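Local coordinates for protein poly-beta-1,6-N-acetyl-D-glucosamine N-deacetylase (Aggregatibacter actinomycetemcomitans, PDB 4U10) that probably removes N-acetyl groups from poly-beta-1,6-N-acetyl-D-glucosamine, as a zinc-binding deacetylase domain cut from a longer protein, at residues F73-A78 with N147-V152; S101-T106 with Q110-A115. One frame throughout, in Å; residues are numbered along the deposited sequence.

Contact 1: residues F73-A78 with N147-V152; sequences FDDGYA and NLHHGV. With ZN (zinc ion), chain C; ZN (zinc ion), chain D.
The metal site of a polysaccharide deacetylase domain brings Asp75 and His149 together. Asp75 ends strand 68-75, and His149 lies in the loop before strand 151-153. Their backbones stay well apart, with the two CA atoms 8.7 Å from each other. A zinc ion fills the gap. Asp75 binds it through OD1 at 1.9 Å, and His149 through NE2 at 2.1 Å. His144 supplies the third protein ligand. Water 1 lies 1.9 Å from the same zinc.

Asp75 OD1 and His149 NE2 are 3.2 Å apart, but this closeness comes from sharing the metal and is not a hydrogen bond. The two side chains meet nearly at a right angle, with the carboxylate and imidazole planes 85° apart. His149 carries CG anti to its backbone N (chi1 -159°), and its ring reaches across toward the strand end. Asp75 uses one oxygen for the metal; its OD2 stays 3.3 Å from this zinc.

Asp74 turns to a second zinc, which its OD2 binds at 2.1 Å. His10 is another ligand there. Water 1 is also a ligand of this ion, so a single water bridges the two metals. The other Asp74 oxygen, OD1, forms a salt bridge with Arg247, which would help fix the carboxylate. The rings of Trp103 and Tyr210 also pack against the His149 ring. One aspartate with two histidines round a metal is the Asp-His-His triad typical of family 4 carbohydrate esterases.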
ATOM      1  N   PHE A  73      -4.158  -2.819   0.055  1.00 14.59           N
ATOM      2  CA  PHE A  73      -4.227  -2.646  -1.381  1.00 14.82           C
ATOM      3  C   PHE A  73      -3.428  -1.418  -1.731  1.00 14.34           C
ATOM      4  O   PHE A  73      -3.584  -0.355  -1.103  1.00 14.18           O
ATOM      5  CB  PHE A  73      -5.652  -2.505  -1.889  1.00 14.10           C
ATOM      6  CG  PHE A  73      -6.504  -3.697  -1.594  1.00 13.33           C
ATOM      7  CD1 PHE A  73      -7.147  -3.833  -0.354  1.00 13.04           C
ATOM      8  CD2 PHE A  73      -6.706  -4.684  -2.556  1.00 13.38           C
ATOM      9  CE1 PHE A  73      -7.897  -4.980  -0.086  1.00 12.94           C
ATOM     10  CE2 PHE A  73      -7.457  -5.793  -2.285  1.00 12.42           C
ATOM     11  CZ  PHE A  73      -8.039  -5.955  -1.040  1.00 12.74           C
ATOM     12  N   ASP A  74      -2.453  -1.620  -2.611  1.00 14.27           N
ATOM     13  CA  ASP A  74      -1.499  -0.568  -2.981  1.00 15.51           C
ATOM     14  C   ASP A  74      -1.763   0.053  -4.360  1.00 15.92           C
ATOM     15  O   ASP A  74      -2.066  -0.667  -5.316  1.00 14.79           O
ATOM     16  CB  ASP A  74      -0.063  -1.075  -3.066  1.00 14.98           C
ATOM     17  CG  ASP A  74       0.534  -1.547  -1.747  1.00 14.39           C
ATOM     18  OD1 ASP A  74      -0.080  -1.420  -0.667  1.00 11.80           O
ATOM     19  OD2 ASP A  74       1.723  -2.002  -1.826  1.00 12.63           O
ATOM     20  N   ASP A  75      -1.592   1.394  -4.400  1.00 15.21           N
ATOM     21  CA  ASP A  75      -1.207   2.235  -5.532  1.00 16.46           C
ATOM     22  C   ASP A  75      -2.232   3.282  -5.934  1.00 16.30           C
ATOM     23  O   ASP A  75      -1.846   4.307  -6.440  1.00 16.99           O
ATOM     24  CB  ASP A  75      -0.813   1.461  -6.798  1.00 16.60           C
ATOM     25  CG  ASP A  75       0.490   0.800  -6.677  1.00 17.52           C
ATOM     26  OD1 ASP A  75       1.079   0.736  -5.590  1.00 17.31           O
ATOM     27  OD2 ASP A  75       0.967   0.355  -7.731  1.00 21.02           O
ATOM     28  N   GLY A  76      -3.504   3.051  -5.643  1.00 16.96           N
ATOM     29  CA  GLY A  76      -4.564   3.972  -6.066  1.00 17.52           C
ATOM     30  C   GLY A  76      -5.279   3.584  -7.314  1.00 17.71           C
ATOM     31  O   GLY A  76      -5.975   4.429  -7.879  1.00 18.98           O
ATOM     32  N   TYR A  77      -5.156   2.330  -7.764  1.00 18.34           N
ATOM     33  CA  TYR A  77      -5.921   1.921  -9.013  1.00 18.69           C
ATOM     34  C   TYR A  77      -7.413   2.062  -8.855  1.00 17.80           C
ATOM     35  O   TYR A  77      -7.936   1.702  -7.810  1.00 16.13           O
ATOM     36  CB  TYR A  77      -5.601   0.500  -9.465  1.00 18.45           C
ATOM     37  CG  TYR A  77      -4.146   0.225  -9.759  1.00 18.43           C
ATOM     38  CD1 TYR A  77      -3.455   0.874 -10.793  1.00 18.26           C
ATOM     39  CD2 TYR A  77      -3.442  -0.674  -8.978  1.00 17.71           C
ATOM     40  CE1 TYR A  77      -2.105   0.585 -11.026  1.00 18.21           C
ATOM     41  CE2 TYR A  77      -2.155  -0.941  -9.219  1.00 17.17           C
ATOM     42  CZ  TYR A  77      -1.476  -0.314 -10.238  1.00 17.21           C
ATOM     43  OH  TYR A  77      -0.133  -0.683 -10.411  1.00 18.99           O
ATOM     44  N   ALA A  78      -8.095   2.562  -9.914  1.00 16.87           N
ATOM     45  CA  ALA A  78      -9.530   2.684  -9.955  1.00 16.46           C
ATOM     46  C   ALA A  78     -10.233   1.344  -9.589  1.00 15.95           C
ATOM     47  O   ALA A  78     -11.328   1.327  -9.043  1.00 17.06           O
ATOM     48  CB  ALA A  78     -10.004   3.218 -11.315  1.00 16.54           C
ATOM     49  N   ASN A 147       5.080  11.518  -4.520  1.00 13.17           N
ATOM     50  CA  ASN A 147       5.613  11.295  -5.857  1.00 13.58           C
ATOM     51  C   ASN A 147       6.981  10.570  -5.839  1.00 13.92           C
ATOM     52  O   ASN A 147       7.910  10.941  -6.538  1.00 14.90           O
ATOM     53  CB  ASN A 147       5.701  12.620  -6.590  1.00 13.70           C
ATOM     54  CG  ASN A 147       6.104  12.453  -8.031  1.00 14.89           C
ATOM     55  OD1 ASN A 147       5.854  11.446  -8.599  1.00 14.68           O
ATOM     56  ND2 ASN A 147       6.782  13.400  -8.574  1.00 16.97           N
ATOM     57  N   LEU A 148       7.097   9.517  -5.020  1.00 13.63           N
ATOM     58  CA  LEU A 148       8.303   8.673  -4.974  1.00 12.22           C
ATOM     59  C   LEU A 148       8.031   7.185  -5.302  1.00 13.25           C
ATOM     60  O   LEU A 148       8.765   6.263  -4.862  1.00 11.78           O
ATOM     61  CB  LEU A 148       9.016   8.875  -3.624  1.00 12.49           C
ATOM     62  CG  LEU A 148       9.599  10.260  -3.310  1.00 11.46           C
ATOM     63  CD1 LEU A 148      10.033  10.349  -1.860  1.00 11.86           C
ATOM     64  CD2 LEU A 148      10.721  10.707  -4.261  1.00 12.72           C
ATOM     65  N   HIS A 149       7.015   6.960  -6.142  1.00 12.32           N
ATOM     66  CA  HIS A 149       6.677   5.637  -6.604  1.00 13.08           C
ATOM     67  C   HIS A 149       7.226   5.522  -8.003  1.00 14.02           C
ATOM     68  O   HIS A 149       6.476   5.294  -8.959  1.00 14.84           O
ATOM     69  CB  HIS A 149       5.192   5.483  -6.657  1.00 12.30           C
ATOM     70  CG  HIS A 149       4.734   4.069  -6.638  1.00 12.30           C
ATOM     71  ND1 HIS A 149       4.913   3.201  -7.683  1.00 13.04           N
ATOM     72  CD2 HIS A 149       4.118   3.358  -5.667  1.00 13.62           C
ATOM     73  CE1 HIS A 149       4.445   2.017  -7.363  1.00 12.88           C
ATOM     74  NE2 HIS A 149       3.904   2.101  -6.162  1.00 13.10           N
ATOM     75  N   HIS A 150       8.512   5.832  -8.133  1.00 16.29           N
ATOM     76  CA  HIS A 150       9.231   5.803  -9.446  1.00 16.38           C
ATOM     77  C   HIS A 150      10.696   5.554  -9.143  1.00 15.06           C
ATOM     78  O   HIS A 150      11.092   5.553  -7.961  1.00 16.71           O
ATOM     79  CB  HIS A 150       9.053   7.096 -10.250  1.00 18.06           C
ATOM     80  CG  HIS A 150       9.580   8.330  -9.556  1.00 19.19           C
ATOM     81  ND1 HIS A 150      10.904   8.698  -9.574  1.00 19.07           N
ATOM     82  CD2 HIS A 150       8.961   9.242  -8.773  1.00 19.37           C
ATOM     83  CE1 HIS A 150      11.069   9.811  -8.888  1.00 18.79           C
ATOM     84  NE2 HIS A 150       9.899  10.173  -8.409  1.00 18.74           N
ATOM     85  N   GLY A 151      11.493   5.302 -10.177  1.00 14.59           N
ATOM     86  CA  GLY A 151      12.934   5.279 -10.060  1.00 14.41           C
ATOM     87  C   GLY A 151      13.643   6.616 -10.162  1.00 15.69           C
ATOM     88  O   GLY A 151      13.110   7.602 -10.683  1.00 14.10           O
ATOM     89  N   VAL A 152      14.856   6.636  -9.630  1.00 15.59           N
ATOM     90  CA  VAL A 152      15.839   7.686  -9.917  1.00 16.52           C
ATOM     91  C   VAL A 152      17.110   7.046 -10.468  1.00 19.01           C
ATOM     92  O   VAL A 152      17.474   5.890 -10.130  1.00 19.70           O
ATOM     93  CB  VAL A 152      16.221   8.449  -8.663  1.00 17.49           C
ATOM     94  CG1 VAL A 152      15.015   9.174  -8.089  1.00 17.99           C
ATOM     95  CG2 VAL A 152      16.840   7.500  -7.645  1.00 17.49           C
TER
HETATM   96 ZN    ZN C 401       2.920   0.609  -5.139  1.00 14.83          ZN
HETATM   97 ZN    ZN D 402       2.934  -2.414  -3.481  1.00 14.71          ZN
HETATM   98  O   HOH W   1       3.806  -0.897  -4.453  1.00  6.17           O

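Contact 2: residues S101-T106 with Q110-A115; sequences SSWLDT and QLIPYA
Residues 101-106, which begin with helix 101-104, run close to residues 110-115, which hold strand 112-114, after only three intervening residues; the CA atoms of Trp103 and Ile112 are 6.6 Å apart and those of Thr106 and Gln110 are at a similar spacing. The contact is made mainly by side chains.

Ile112 sits in the middle and uses several of its carbons. Its CG2 lies over one face of the Trp103 indole, 3.9 Å from the centroid of the five-membered ring. This is a CH-pi contact, 29° off the ring normal. The branch CG2 is anti to the backbone N, while CG1 heads for the other partner, Thr106. Ile112 CG1 comes within 3.8 Å of Thr106 OG1.

Farther along the indole, Tyr114 approaches the six-membered ring. Tyr114 CE2 is 3.3 Å from Trp103 CH2. The Trp103 atom lies at the edge of the Tyr114 ring, near its plane. The ring planes are inclined at 38° and the pair is oblique. Phe124 also meets the Trp103 ring.

Thr106 lies at the other end of the contact. Thr106 CG2, the methyl, is 3.9 Å from Gln110 CB. The hydroxyl Thr106 OG1 turns back and donates to Ser102 O at 2.7 Å, in the carbonyl plane. That bond fixes the side chain's rotation and leaves the methyl facing Gln110, just before the strand.

The two segments are thus joined by apolar and aromatic packing, while the threonine hydroxyl is satisfied within its own segment. This holds one side of the indole that borders the zinc ligand His149.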
ATOM      1  N   SER A 101      -0.423   9.741  -3.608  1.00 13.61           N
ATOM      2  CA  SER A 101      -1.191  10.998  -3.587  1.00 13.74           C
ATOM      3  C   SER A 101      -0.993  11.986  -4.738  1.00 13.45           C
ATOM      4  O   SER A 101      -1.941  12.688  -5.103  1.00 13.94           O
ATOM      5  CB  SER A 101      -1.095  11.642  -2.218  1.00 13.78           C
ATOM      6  OG  SER A 101       0.234  11.752  -1.721  1.00 13.89           O
ATOM      7  N   SER A 102       0.210  12.088  -5.346  1.00 15.80           N
ATOM      8  CA  SER A 102       0.344  13.000  -6.528  1.00 15.52           C
ATOM      9  C   SER A 102      -0.442  12.458  -7.769  1.00 16.37           C
ATOM     10  O   SER A 102      -0.819  13.212  -8.695  1.00 17.97           O
ATOM     11  CB  SER A 102       1.810  13.231  -6.885  1.00 14.41           C
ATOM     12  OG  SER A 102       2.393  12.144  -7.524  1.00 14.32           O
ATOM     13  N   TRP A 103      -0.634  11.141  -7.839  1.00 17.38           N
ATOM     14  CA  TRP A 103      -1.439  10.546  -8.903  1.00 17.77           C
ATOM     15  C   TRP A 103      -2.897  11.011  -8.713  1.00 18.14           C
ATOM     16  O   TRP A 103      -3.508  11.577  -9.623  1.00 19.58           O
ATOM     17  CB  TRP A 103      -1.295   9.005  -8.939  1.00 18.78           C
ATOM     18  CG  TRP A 103       0.034   8.552  -9.271  1.00 17.62           C
ATOM     19  CD1 TRP A 103       1.102   9.351  -9.728  1.00 19.27           C
ATOM     20  CD2 TRP A 103       0.526   7.212  -9.232  1.00 17.34           C
ATOM     21  NE1 TRP A 103       2.192   8.555  -9.944  1.00 18.00           N
ATOM     22  CE2 TRP A 103       1.869   7.249  -9.643  1.00 17.22           C
ATOM     23  CE3 TRP A 103      -0.037   5.974  -8.847  1.00 16.64           C
ATOM     24  CZ2 TRP A 103       2.645   6.109  -9.721  1.00 16.69           C
ATOM     25  CZ3 TRP A 103       0.746   4.837  -8.914  1.00 16.79           C
ATOM     26  CH2 TRP A 103       2.049   4.903  -9.364  1.00 17.65           C
ATOM     27  N   LEU A 104      -3.420  10.873  -7.509  1.00 16.70           N
ATOM     28  CA  LEU A 104      -4.767  11.337  -7.217  1.00 17.16           C
ATOM     29  C   LEU A 104      -4.924  12.850  -7.402  1.00 17.82           C
ATOM     30  O   LEU A 104      -5.978  13.331  -7.791  1.00 15.32           O
ATOM     31  CB  LEU A 104      -5.193  10.937  -5.828  1.00 16.77           C
ATOM     32  CG  LEU A 104      -5.689   9.463  -5.762  1.00 17.38           C
ATOM     33  CD1 LEU A 104      -4.785   8.450  -6.452  1.00 18.13           C
ATOM     34  CD2 LEU A 104      -5.908   9.077  -4.331  1.00 17.40           C
ATOM     35  N   ASP A 105      -3.871  13.597  -7.075  1.00 17.16           N
ATOM     36  CA  ASP A 105      -3.877  15.059  -7.191  1.00 18.43           C
ATOM     37  C   ASP A 105      -3.724  15.599  -8.622  1.00 18.20           C
ATOM     38  O   ASP A 105      -3.810  16.797  -8.841  1.00 17.73           O
ATOM     39  CB  ASP A 105      -2.756  15.657  -6.334  1.00 18.91           C
ATOM     40  CG  ASP A 105      -3.117  15.800  -4.879  1.00 19.40           C
ATOM     41  OD1 ASP A 105      -4.272  15.651  -4.502  1.00 18.56           O
ATOM     42  OD2 ASP A 105      -2.188  16.048  -4.071  1.00 21.00           O
ATOM     43  N   THR A 106      -3.441  14.727  -9.577  1.00 18.75           N
ATOM     44  CA  THR A 106      -3.370  15.088 -10.966  1.00 19.48           C
ATOM     45  C   THR A 106      -4.785  15.496 -11.435  1.00 21.01           C
ATOM     46  O   THR A 106      -5.742  14.783 -11.232  1.00 20.92           O
ATOM     47  CB  THR A 106      -2.772  13.911 -11.803  1.00 21.89           C
ATOM     48  OG1 THR A 106      -1.480  13.548 -11.277  1.00 22.16           O
ATOM     49  CG2 THR A 106      -2.618  14.278 -13.268  1.00 22.29           C
ATOM     50  N   GLN A 110      -5.331  15.651 -17.466  1.00 39.23           N
ATOM     51  CA  GLN A 110      -3.902  15.400 -17.626  1.00 37.43           C
ATOM     52  C   GLN A 110      -3.549  13.931 -17.428  1.00 30.08           C
ATOM     53  O   GLN A 110      -4.206  13.220 -16.686  1.00 24.96           O
ATOM     54  CB  GLN A 110      -3.087  16.242 -16.633  1.00 40.92           C
ATOM     55  CG  GLN A 110      -2.773  17.621 -17.165  1.00 49.57           C
ATOM     56  CD  GLN A 110      -2.251  18.582 -16.110  1.00 51.76           C
ATOM     57  OE1 GLN A 110      -1.615  18.184 -15.152  1.00 52.72           O
ATOM     58  NE2 GLN A 110      -2.506  19.865 -16.307  1.00 55.06           N
ATOM     59  N   LEU A 111      -2.474  13.515 -18.081  1.00 27.73           N
ATOM     60  CA  LEU A 111      -1.961  12.161 -17.944  1.00 25.93           C
ATOM     61  C   LEU A 111      -0.918  12.181 -16.870  1.00 24.24           C
ATOM     62  O   LEU A 111      -0.412  13.221 -16.499  1.00 20.01           O
ATOM     63  CB  LEU A 111      -1.314  11.710 -19.233  1.00 29.00           C
ATOM     64  CG  LEU A 111      -2.117  12.048 -20.474  1.00 31.68           C
ATOM     65  CD1 LEU A 111      -1.305  11.794 -21.763  1.00 34.00           C
ATOM     66  CD2 LEU A 111      -3.406  11.265 -20.353  1.00 29.89           C
ATOM     67  N   ILE A 112      -0.591  11.001 -16.381  1.00 24.97           N
ATOM     68  CA  ILE A 112       0.338  10.856 -15.280  1.00 23.84           C
ATOM     69  C   ILE A 112       1.594  10.289 -15.845  1.00 23.67           C
ATOM     70  O   ILE A 112       1.581   9.147 -16.305  1.00 21.67           O
ATOM     71  CB  ILE A 112      -0.203   9.850 -14.268  1.00 25.15           C
ATOM     72  CG1 ILE A 112      -1.399  10.509 -13.579  1.00 23.53           C
ATOM     73  CG2 ILE A 112       0.908   9.393 -13.307  1.00 25.29           C
ATOM     74  CD1 ILE A 112      -2.279   9.587 -12.875  1.00 24.43           C
ATOM     75  N   PRO A 113       2.699  11.050 -15.739  1.00 29.92           N
ATOM     76  CA  PRO A 113       4.006  10.557 -16.202  1.00 31.32           C
ATOM     77  C   PRO A 113       4.394   9.345 -15.371  1.00 30.10           C
ATOM     78  O   PRO A 113       4.362   9.430 -14.166  1.00 28.07           O
ATOM     79  CB  PRO A 113       4.970  11.726 -15.928  1.00 32.24           C
ATOM     80  CG  PRO A 113       4.114  12.884 -15.532  1.00 30.89           C
ATOM     81  CD  PRO A 113       2.821  12.334 -15.025  1.00 29.59           C
ATOM     82  N   TYR A 114       4.762   8.243 -16.024  1.00 29.32           N
ATOM     83  CA  TYR A 114       5.019   6.978 -15.337  1.00 31.75           C
ATOM     84  C   TYR A 114       6.094   6.202 -16.117  1.00 27.00           C
ATOM     85  O   TYR A 114       5.786   5.581 -17.136  1.00 25.19           O
ATOM     86  CB  TYR A 114       3.720   6.191 -15.236  1.00 31.15           C
ATOM     87  CG  TYR A 114       3.732   5.001 -14.307  1.00 37.91           C
ATOM     88  CD1 TYR A 114       4.495   3.851 -14.583  1.00 44.80           C
ATOM     89  CD2 TYR A 114       2.912   4.979 -13.189  1.00 36.36           C
ATOM     90  CE1 TYR A 114       4.470   2.744 -13.736  1.00 45.78           C
ATOM     91  CE2 TYR A 114       2.872   3.875 -12.357  1.00 43.30           C
ATOM     92  CZ  TYR A 114       3.647   2.774 -12.620  1.00 43.87           C
ATOM     93  OH  TYR A 114       3.566   1.718 -11.757  1.00 46.17           O
ATOM     94  N   ALA A 115       7.319   6.245 -15.597  1.00 26.86           N
ATOM     95  CA  ALA A 115       8.534   5.770 -16.281  1.00 27.18           C
ATOM     96  C   ALA A 115       8.570   6.317 -17.720  1.00 26.36           C
ATOM     97  O   ALA A 115       8.588   7.536 -17.900  1.00 23.33           O
ATOM     98  CB  ALA A 115       8.645   4.237 -16.218  1.00 27.05           C
TER

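Overall arrangement
From the N terminus, strand 68-75 of the main sheet ends within 73-78, the first half of contact 1. The chain then runs through helix 79-91 and strand 95-99 to helix 101-104. There contact 2 closes a short loop and ties the helix to the small hairpin of strands 112-114 and 117-119. After helix 127-135 and strand 139-141 the chain reaches 147-152 and closes contact 1, which ties the strand end to the loop before strand 151-153. Contact 2 therefore falls wholly within the larger loop of contact 1. Their centres are about 9 Å apart. Trp103 links them: Trp103 CE3 packs 3.4 Å from Asp75 O, and Trp103 CH2 3.7 Å from His149 ND1.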